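Local coordinates for protein MB2760 (Mycobacterium tuberculosis, PDB 2BNG) that hydrolyses long or bulky lipophilic epoxides in vitro, such as cholesterol 5,6-oxide and 9,10-epoxystearic acid, although its physiological substrates are not yet known, at residues V45-G50 / I117-D122; C107-V112 / R121-V126. One frame throughout, in Å; residues are numbered along the deposited sequence.

Both contacts use strand 116-123, which lies between strand 44-48 and strand 100-113 in one mixed sheet. Contact 1 joins it in parallel to 45-50, and contact 2 in antiparallel fashion to 107-112. The two share Arg-121 and Asp-122. Both are held by backbone hydrogen bonds. Contact 2 is the more buried, with six of its seven touching residues inside, and it packs closely at a glycine. Contact 1 is partly buried and adds an aromatic stack, a salt bridge and a bound water. The faces differ too. Trp-120 and Phe-110 share the face that carries the active-site residue Asp-122, while Arg-121 and its neighbours lie toward the second subunit.

Contact 1: V45-G50 / I117-D122; sequences VYENVG and ITLWRD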
loop_
_atom_site.group_PDB
_atom_site.type_symbol
_atom_site.label_atom_id
_atom_site.label_comp_id
_atom_site.label_asym_id
_atom_site.label_seq_id
_atom_site.Cartn_x
_atom_site.Cartn_y
_atom_site.Cartn_z
ATOM N N VAL C 45 -46.534 19.110 3.339
ATOM C CA VAL C 45 -47.108 19.289 4.669
ATOM C C VAL C 45 -46.082 18.962 5.746
ATOM O O VAL C 45 -45.463 17.876 5.753
ATOM C CB VAL C 45 -48.564 18.656 4.889
ATOM C CG1 VAL C 45 -49.162 17.986 3.617
ATOM C CG2 VAL C 45 -48.649 17.793 6.143
ATOM N N TYR C 46 -45.883 19.947 6.626
ATOM C CA TYR C 46 -44.876 19.897 7.681
ATOM C C TYR C 46 -45.503 19.917 9.089
ATOM O O TYR C 46 -46.115 20.922 9.526
ATOM C CB TYR C 46 -43.866 21.043 7.510
ATOM C CG TYR C 46 -42.947 21.282 8.691
ATOM C CD1 TYR C 46 -42.337 20.214 9.359
ATOM C CD2 TYR C 46 -42.661 22.577 9.119
ATOM C CE1 TYR C 46 -41.458 20.434 10.436
ATOM C CE2 TYR C 46 -41.797 22.817 10.203
ATOM C CZ TYR C 46 -41.208 21.733 10.854
ATOM O OH TYR C 46 -40.365 21.922 11.913
ATOM N N GLU C 47 -45.312 18.807 9.800
ATOM C CA GLU C 47 -45.928 18.596 11.101
ATOM C C GLU C 47 -44.879 18.352 12.154
ATOM O O GLU C 47 -44.011 17.496 11.993
ATOM C CB GLU C 47 -46.866 17.388 11.076
ATOM C CG GLU C 47 -48.138 17.615 10.280
ATOM C CD GLU C 47 -48.924 16.333 9.938
ATOM O OE1 GLU C 47 -48.410 15.185 10.099
ATOM O OE2 GLU C 47 -50.088 16.490 9.489
ATOM N N ASN C 48 -44.949 19.128 13.223
ATOM C CA ASN C 48 -44.402 18.703 14.491
ATOM C C ASN C 48 -45.588 18.099 15.228
ATOM O O ASN C 48 -46.516 18.821 15.606
ATOM C CB ASN C 48 -43.811 19.893 15.229
ATOM C CG ASN C 48 -42.592 20.431 14.539
ATOM O OD1 ASN C 48 -41.574 19.746 14.455
ATOM N ND2 ASN C 48 -42.684 21.653 14.012
ATOM N N VAL C 49 -45.585 16.781 15.389
ATOM C CA VAL C 49 -46.802 16.068 15.785
ATOM C C VAL C 49 -47.347 16.558 17.121
ATOM O O VAL C 49 -46.628 16.568 18.130
ATOM C CB VAL C 49 -46.557 14.537 15.867
ATOM C CG1 VAL C 49 -47.723 13.811 16.028
ATOM C CG2 VAL C 49 -46.197 14.020 14.673
ATOM N N GLY C 50 -48.617 16.972 17.109
ATOM C CA GLY C 50 -49.300 17.482 18.290
ATOM C C GLY C 50 -49.098 18.974 18.487
ATOM O O GLY C 50 -49.680 19.554 19.405
ATOM N N ILE C 117 -39.370 16.590 -1.145
ATOM C CA ILE C 117 -40.047 16.186 0.069
ATOM C C ILE C 117 -41.460 16.756 0.106
ATOM O O ILE C 117 -41.661 17.969 0.093
ATOM C CB ILE C 117 -39.235 16.598 1.320
ATOM C CG1 ILE C 117 -37.897 15.840 1.334
ATOM C CG2 ILE C 117 -40.070 16.392 2.622
ATOM C CD1 ILE C 117 -36.880 16.324 2.373
ATOM N N THR C 118 -42.440 15.852 0.155
ATOM C CA THR C 118 -43.858 16.231 0.184
ATOM C C THR C 118 -44.489 16.100 1.569
ATOM O O THR C 118 -45.486 16.762 1.859
ATOM C CB THR C 118 -44.675 15.465 -0.874
ATOM O OG1 THR C 118 -44.578 14.057 -0.626
ATOM C CG2 THR C 118 -44.144 15.786 -2.287
ATOM N N LEU C 119 -43.893 15.252 2.414
ATOM C CA LEU C 119 -44.294 15.121 3.809
ATOM C C LEU C 119 -43.070 15.190 4.705
ATOM O O LEU C 119 -42.057 14.549 4.430
ATOM C CB LEU C 119 -45.064 13.820 4.075
ATOM C CG LEU C 119 -45.417 13.542 5.545
ATOM C CD1 LEU C 119 -46.418 14.571 6.119
ATOM C CD2 LEU C 119 -45.914 12.120 5.751
ATOM N N TRP C 120 -43.173 15.980 5.775
ATOM C CA TRP C 120 -42.129 16.055 6.803
ATOM C C TRP C 120 -42.844 16.082 8.150
ATOM O O TRP C 120 -43.503 17.075 8.525
ATOM C CB TRP C 120 -41.260 17.284 6.595
ATOM C CG TRP C 120 -40.287 17.592 7.690
ATOM C CD1 TRP C 120 -39.829 16.740 8.646
ATOM C CD2 TRP C 120 -39.627 18.847 7.912
ATOM N NE1 TRP C 120 -38.919 17.389 9.466
ATOM C CE2 TRP C 120 -38.787 18.687 9.039
ATOM C CE3 TRP C 120 -39.665 20.096 7.269
ATOM C CZ2 TRP C 120 -37.978 19.726 9.531
ATOM C CZ3 TRP C 120 -38.867 21.139 7.773
ATOM C CH2 TRP C 120 -38.039 20.940 8.884
ATOM N N ARG C 121 -42.734 14.963 8.855
ATOM C CA ARG C 121 -43.471 14.748 10.090
ATOM C C ARG C 121 -42.514 14.382 11.227
ATOM O O ARG C 121 -41.958 13.276 11.272
ATOM C CB ARG C 121 -44.501 13.635 9.898
ATOM C CG ARG C 121 -45.422 13.526 11.080
ATOM C CD ARG C 121 -46.405 12.372 10.958
ATOM N NE ARG C 121 -47.471 12.634 9.991
ATOM C CZ ARG C 121 -47.954 11.700 9.171
ATOM N NH1 ARG C 121 -47.447 10.467 9.185
ATOM N NH2 ARG C 121 -48.901 11.991 8.309
ATOM N N ASP C 122 -42.303 15.316 12.138
ATOM C CA ASP C 122 -41.359 15.059 13.228
ATOM C C ASP C 122 -42.118 14.731 14.507
ATOM O O ASP C 122 -43.064 15.441 14.879
ATOM C CB ASP C 122 -40.411 16.249 13.421
ATOM C CG ASP C 122 -39.167 16.188 12.508
ATOM O OD1 ASP C 122 -38.875 15.144 11.874
ATOM O OD2 ASP C 122 -38.443 17.201 12.423
HETATM O O HOH W 1 -39.334 19.867 13.120
#
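Tyr-46 and Trp-120 form the tight part of this contact. Their rings stack face to face, with the tyrosine ring and the six-membered indole ring 3.9 Å apart between centroids and 19° from parallel. Tyr-46 CE1 sits over the centre of the indole ring. Both side chains have CG anti to the backbone N (chi1 168° and 171°), and this lays them side by side. Beyond the stack, one water accepts from Tyr-46 OH at 2.6 Å. It donates to Asn-48 OD1 at 2.6 Å and Asp-122 OD2 at 2.9 Å. Arg-91 makes a salt bridge to the same OD2. This is consistent with the nucleophilic water site of limonene epoxide hydrolases, and Asp-122 is the assigned proton acceptor. Asn-48 ND2 donates to Tyr-46 OH and bonds Ser-52.

Packing is thin at Val-45, where CG2 meets Leu-119 CD1 at 3.9 Å. On that face the partly exposed Arg-121 and Glu-47 pair by NE and OE1 at 2.7 Å, almost straight and within the guanidinium plane. Arg-53 takes OE2.

Five backbone hydrogen bonds join the parallel strands, which lie between strands 52-55 and 100-113. Helices 13-30 and 57-65 pack on the Trp-120 side, and the second subunit meets the Arg-121 side.

Contact 2: C107-V112 / R121-V126; sequences CGVFEV and RDYFDV
Gly-108 and Asp-122 face each other in the non-hydrogen-bonded pair of this antiparallel contact. Their CA atoms are 4.2 Å apart, closer than in the pairs on either side. Glycine has no side chain, so the carboxylate can lie close over its backbone, with Asp-122 OD1 3.3 Å from Gly-108 CA. Gly-108 CA also makes a CA-H...O contact with Arg-121 O.

The flanking pairs carry the hydrogen bonds. Cys-107 and Tyr-123 exchange two, the shorter from Tyr-123 N to Cys-107 O at 2.7 Å. Val-109 and Arg-121 exchange two more.

Side chains of these pairs pack on the face away from Asp-122. With CG anti to the carbonyl carbon (chi1 -71°), the Tyr-123 ring lies with its edge to Cys-107 O, which is 3.4 Å from Tyr-123 CD1. Val-109 divides its two methyls. Its CG1 touches Tyr-123 CE1 at 3.9 Å, and its CG2 rests on Arg-121 CB at 3.8 Å.

Further out, Glu-90 of the second subunit makes a hydrogen bond with Tyr-123 OH and a salt bridge with Arg-121 NH1, joining this face to that subunit, while Glu-47 holds Arg-121 NE. On the other face, Arg-91 makes a salt bridge to Asp-122 OD2, and Phe-110 lies against Trp-120. Asp-125 then caps helix 126-139.

Strands 100-113 and 116-123 form a beta hairpin in the curved sheet of the NTF2-like fold. It presents Asp-122 to the epoxide hydrolase active site, with its side chain about 5 Å from that of the proton donor, Asp-93.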
loop_
_atom_site.group_PDB
_atom_site.type_symbol
_atom_site.label_atom_id
_atom_site.label_comp_id
_atom_site.label_asym_id
_atom_site.label_seq_id
_atom_site.Cartn_x
_atom_site.Cartn_y
_atom_site.Cartn_z
ATOM N N CYS C 107 -38.011 11.333 16.043
ATOM C CA CYS C 107 -38.249 10.397 14.963
ATOM C C CYS C 107 -39.003 11.165 13.856
ATOM O O CYS C 107 -40.063 11.726 14.092
ATOM C CB CYS C 107 -39.021 9.164 15.469
ATOM S SG CYS C 107 -37.989 8.115 16.622
ATOM N N GLY C 108 -38.427 11.222 12.664
ATOM C CA GLY C 108 -39.063 11.895 11.561
ATOM C C GLY C 108 -39.469 10.914 10.499
ATOM O O GLY C 108 -38.727 9.961 10.197
ATOM N N VAL C 109 -40.657 11.127 9.947
ATOM C CA VAL C 109 -41.079 10.390 8.764
ATOM C C VAL C 109 -41.286 11.371 7.602
ATOM O O VAL C 109 -41.873 12.452 7.749
ATOM C CB VAL C 109 -42.312 9.457 8.980
ATOM C CG1 VAL C 109 -42.347 8.831 10.377
ATOM C CG2 VAL C 109 -43.575 10.179 8.732
ATOM N N PHE C 110 -40.755 10.983 6.447
ATOM C CA PHE C 110 -40.817 11.807 5.249
ATOM C C PHE C 110 -41.451 11.019 4.143
ATOM O O PHE C 110 -41.448 9.780 4.171
ATOM C CB PHE C 110 -39.407 12.245 4.826
ATOM C CG PHE C 110 -38.641 12.930 5.916
ATOM C CD1 PHE C 110 -38.110 12.208 6.985
ATOM C CD2 PHE C 110 -38.448 14.308 5.885
ATOM C CE1 PHE C 110 -37.389 12.852 8.005
ATOM C CE2 PHE C 110 -37.729 14.953 6.892
ATOM C CZ PHE C 110 -37.187 14.223 7.954
ATOM N N GLU C 111 -42.002 11.748 3.180
ATOM C CA GLU C 111 -42.327 11.192 1.885
ATOM C C GLU C 111 -41.644 12.017 0.813
ATOM O O GLU C 111 -41.683 13.253 0.822
ATOM C CB GLU C 111 -43.844 11.149 1.659
ATOM C CG GLU C 111 -44.400 9.757 1.804
ATOM C CD GLU C 111 -45.861 9.757 2.157
ATOM O OE1 GLU C 111 -46.601 10.601 1.616
ATOM O OE2 GLU C 111 -46.282 8.912 2.980
ATOM N N VAL C 112 -40.991 11.327 -0.106
ATOM C CA VAL C 112 -40.332 12.016 -1.196
ATOM C C VAL C 112 -40.830 11.549 -2.559
ATOM O O VAL C 112 -41.007 10.361 -2.816
ATOM C CB VAL C 112 -38.749 12.110 -1.036
ATOM C CG1 VAL C 112 -38.240 11.417 0.233
ATOM C CG2 VAL C 112 -38.014 11.654 -2.278
ATOM N N ARG C 121 -42.734 14.963 8.855
ATOM C CA ARG C 121 -43.471 14.748 10.090
ATOM C C ARG C 121 -42.514 14.382 11.227
ATOM O O ARG C 121 -41.958 13.276 11.272
ATOM C CB ARG C 121 -44.501 13.635 9.898
ATOM C CG ARG C 121 -45.422 13.526 11.080
ATOM C CD ARG C 121 -46.405 12.372 10.958
ATOM N NE ARG C 121 -47.471 12.634 9.991
ATOM C CZ ARG C 121 -47.954 11.700 9.171
ATOM N NH1 ARG C 121 -47.447 10.467 9.185
ATOM N NH2 ARG C 121 -48.901 11.991 8.309
ATOM N N ASP C 122 -42.303 15.316 12.138
ATOM C CA ASP C 122 -41.359 15.059 13.228
ATOM C C ASP C 122 -42.118 14.731 14.507
ATOM O O ASP C 122 -43.064 15.441 14.879
ATOM C CB ASP C 122 -40.411 16.249 13.421
ATOM C CG ASP C 122 -39.167 16.188 12.508
ATOM O OD1 ASP C 122 -38.875 15.144 11.874
ATOM O OD2 ASP C 122 -38.443 17.201 12.423
ATOM N N TYR C 123 -41.691 13.650 15.151
ATOM C CA TYR C 123 -42.228 13.170 16.413
ATOM C C TYR C 123 -41.213 13.408 17.535
ATOM O O TYR C 123 -40.029 13.130 17.377
ATOM C CB TYR C 123 -42.437 11.657 16.342
ATOM C CG TYR C 123 -43.554 11.163 15.459
ATOM C CD1 TYR C 123 -43.319 10.834 14.120
ATOM C CD2 TYR C 123 -44.860 10.983 15.973
ATOM C CE1 TYR C 123 -44.356 10.340 13.311
ATOM C CE2 TYR C 123 -45.892 10.489 15.175
ATOM C CZ TYR C 123 -45.625 10.172 13.855
ATOM O OH TYR C 123 -46.631 9.706 13.065
ATOM N N PHE C 124 -41.693 13.861 18.689
ATOM C CA PHE C 124 -40.853 14.009 19.878
ATOM C C PHE C 124 -41.755 13.991 21.117
ATOM O O PHE C 124 -42.982 14.019 20.991
ATOM C CB PHE C 124 -40.052 15.324 19.837
ATOM C CG PHE C 124 -40.871 16.505 19.475
ATOM C CD1 PHE C 124 -40.926 16.946 18.169
ATOM C CD2 PHE C 124 -41.605 17.168 20.439
ATOM C CE1 PHE C 124 -41.688 18.047 17.825
ATOM C CE2 PHE C 124 -42.379 18.264 20.116
ATOM C CZ PHE C 124 -42.429 18.706 18.811
ATOM N N ASP C 125 -41.134 13.980 22.301
ATOM C CA ASP C 125 -41.826 13.855 23.597
ATOM C C ASP C 125 -41.612 15.146 24.413
ATOM O O ASP C 125 -40.485 15.623 24.537
ATOM C CB ASP C 125 -41.262 12.605 24.285
ATOM C CG ASP C 125 -41.553 12.515 25.773
ATOM O OD1 ASP C 125 -42.627 12.934 26.247
ATOM O OD2 ASP C 125 -40.695 11.945 26.492
ATOM N N VAL C 126 -42.688 15.719 24.956
ATOM C CA VAL C 126 -42.548 16.965 25.719
ATOM C C VAL C 126 -41.713 16.723 26.961
ATOM O O VAL C 126 -40.986 17.603 27.399
ATOM C CB VAL C 126 -43.907 17.657 26.112
ATOM C CG1 VAL C 126 -44.773 17.901 24.882
ATOM C CG2 VAL C 126 -44.663 16.825 27.117
#